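Local coordinates for alpha-galactosidase (Umbelopsis vinacea, PDB 3A5V), which probably hydrolyses terminal alpha-galactosyl residues from oligosaccharides and other galactosides, as a tetrameric fungal glycoside hydrolase of family 27, at residues A[351-356]-A[393-397]. Residues are numbered along the deposited sequence; the frame is centred on the assembly and turned at random.
Sequences NVDSSR and SATSS
Val352 and Thr395 face each other as a non-hydrogen-bonded antiparallel pair, a single beta bridge with the two CA atoms 4.5 Å apart. The bonds lie on either side of it. Ser396 N gives to Asn351 O at 2.8 Å, meeting that oxygen from above the carbonyl plane. Asp353 N gives to Ala394 O at 2.9 Å, almost straight at 177°. Beside the second bond, Val352 CG1 rests against Ala394 CB.

Past Asp353 the chain folds into a type I turn that brings Arg356 back over the C-terminal tail. Arg356 CB packs on Ala394 CB at 4.1 Å. Arg356 CG, set anti to the backbone N (chi1 -178°), comes within 4.0 Å of Ser393 O, and bends at the next two torsions lay the guanidinium over the tail, with Ala394 O over one face, off-centre toward the rim. Arg356 NE points to Asp353 OD2, a weak hydrogen bond within a salt bridge at 3.4 Å, with the oxygen at the edge of the guanidinium and in its plane. Arg356 NH1 lies 3.3 Å from Ser393 O, but the angle is too poor for a bond; Arg356 NH2 stops 4.1 Å from Thr395 O and from Ser396 OG, too far to bond either.

The carboxylate thus has two jobs, since Asp353 OD1 also takes the backbone N of Ser355 in an Asx turn. With an alanine here, the Arg356 guanidinium, deprived of this carboxylate, would probably be freer to swing, and Ser355 N would lack this acceptor.

All this happens in the C-terminal beta sandwich, where strands 358-362 and 384-390 are antiparallel neighbours; the bridge joins the loop leading into the first to the tail leaving the second. Helix 341-344 borders it, with Trp341 touching Ala394 and Asp342 touching Val352.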
loop_
_atom_site.group_PDB
_atom_site.type_symbol
_atom_site.label_atom_id
_atom_site.label_comp_id
_atom_site.label_asym_id
_atom_site.label_seq_id
_atom_site.Cartn_x
_atom_site.Cartn_y
_atom_site.Cartn_z
ATOM N N ASN A 351 -13.700 24.173 -27.086
ATOM C CA ASN A 351 -13.120 25.306 -27.822
ATOM C C ASN A 351 -12.057 24.891 -28.834
ATOM O O ASN A 351 -10.916 25.336 -28.776
ATOM C CB ASN A 351 -12.583 26.343 -26.836
ATOM C CG ASN A 351 -13.616 26.699 -25.770
ATOM O OD1 ASN A 351 -13.396 26.485 -24.579
ATOM N ND2 ASN A 351 -14.772 27.172 -26.207
ATOM N N VAL A 352 -12.448 24.007 -29.741
ATOM C CA VAL A 352 -11.536 23.472 -30.743
ATOM C C VAL A 352 -12.267 23.504 -32.064
ATOM O O VAL A 352 -13.421 23.067 -32.171
ATOM C CB VAL A 352 -11.069 22.013 -30.418
ATOM C CG1 VAL A 352 -10.181 21.447 -31.568
ATOM C CG2 VAL A 352 -10.343 21.952 -29.046
ATOM N N ASP A 353 -11.599 24.055 -33.063
ATOM C CA ASP A 353 -12.114 24.042 -34.415
ATOM C C ASP A 353 -11.479 22.893 -35.197
ATOM O O ASP A 353 -10.316 22.990 -35.641
ATOM C CB ASP A 353 -11.834 25.395 -35.080
ATOM C CG ASP A 353 -12.250 25.427 -36.529
ATOM O OD1 ASP A 353 -12.993 24.525 -36.959
ATOM O OD2 ASP A 353 -11.809 26.359 -37.235
ATOM N N SER A 354 -12.245 21.814 -35.380
ATOM C CA SER A 354 -11.731 20.616 -36.057
ATOM C C SER A 354 -11.489 20.833 -37.545
ATOM O O SER A 354 -10.727 20.089 -38.161
ATOM C CB SER A 354 -12.624 19.385 -35.823
ATOM O OG SER A 354 -13.993 19.700 -35.962
ATOM N N SER A 355 -12.108 21.864 -38.127
ATOM C CA SER A 355 -11.899 22.163 -39.559
ATOM C C SER A 355 -10.671 23.040 -39.827
ATOM O O SER A 355 -10.350 23.308 -40.977
ATOM C CB SER A 355 -13.131 22.840 -40.170
ATOM O OG SER A 355 -13.288 24.149 -39.645
ATOM N N ARG A 356 -9.988 23.484 -38.773
ATOM C CA ARG A 356 -8.836 24.390 -38.917
ATOM C C ARG A 356 -7.708 23.717 -39.693
ATOM O O ARG A 356 -7.254 22.626 -39.323
ATOM C CB ARG A 356 -8.343 24.856 -37.538
ATOM C CG ARG A 356 -7.164 25.841 -37.550
ATOM C CD ARG A 356 -7.584 27.288 -37.681
ATOM N NE ARG A 356 -8.677 27.664 -36.777
ATOM C CZ ARG A 356 -8.528 28.322 -35.629
ATOM N NH1 ARG A 356 -7.324 28.688 -35.218
ATOM N NH2 ARG A 356 -9.590 28.625 -34.891
ATOM N N SER A 393 -2.357 26.146 -33.863
ATOM C CA SER A 393 -3.283 25.485 -32.954
ATOM C C SER A 393 -4.702 25.543 -33.512
ATOM O O SER A 393 -5.075 26.511 -34.177
ATOM C CB SER A 393 -3.249 26.203 -31.605
ATOM O OG SER A 393 -4.230 25.684 -30.733
ATOM N N ALA A 394 -5.497 24.517 -33.227
ATOM C CA ALA A 394 -6.936 24.548 -33.538
ATOM C C ALA A 394 -7.792 25.164 -32.423
ATOM O O ALA A 394 -9.011 25.224 -32.545
ATOM C CB ALA A 394 -7.448 23.146 -33.894
ATOM N N THR A 395 -7.161 25.634 -31.351
ATOM C CA THR A 395 -7.901 26.133 -30.189
ATOM C C THR A 395 -8.602 27.461 -30.536
ATOM O O THR A 395 -7.992 28.339 -31.146
ATOM C CB THR A 395 -6.985 26.280 -28.940
ATOM O OG1 THR A 395 -6.525 24.970 -28.526
ATOM C CG2 THR A 395 -7.731 26.948 -27.769
ATOM N N SER A 396 -9.883 27.560 -30.180
ATOM C CA SER A 396 -10.680 28.773 -30.357
ATOM C C SER A 396 -10.651 29.600 -29.077
ATOM O O SER A 396 -10.750 29.057 -27.968
ATOM C CB SER A 396 -12.143 28.417 -30.667
ATOM O OG SER A 396 -12.319 27.853 -31.965
ATOM N N SER A 397 -10.546 30.918 -29.224
ATOM C CA SER A 397 -10.717 31.841 -28.086
ATOM C C SER A 397 -12.019 31.603 -27.304
ATOM O O SER A 397 -13.077 31.242 -27.847
ATOM C CB SER A 397 -10.655 33.290 -28.567
ATOM O OG SER A 397 -9.385 33.555 -29.145
ATOM O OXT SER A 397 -12.038 31.760 -26.079
#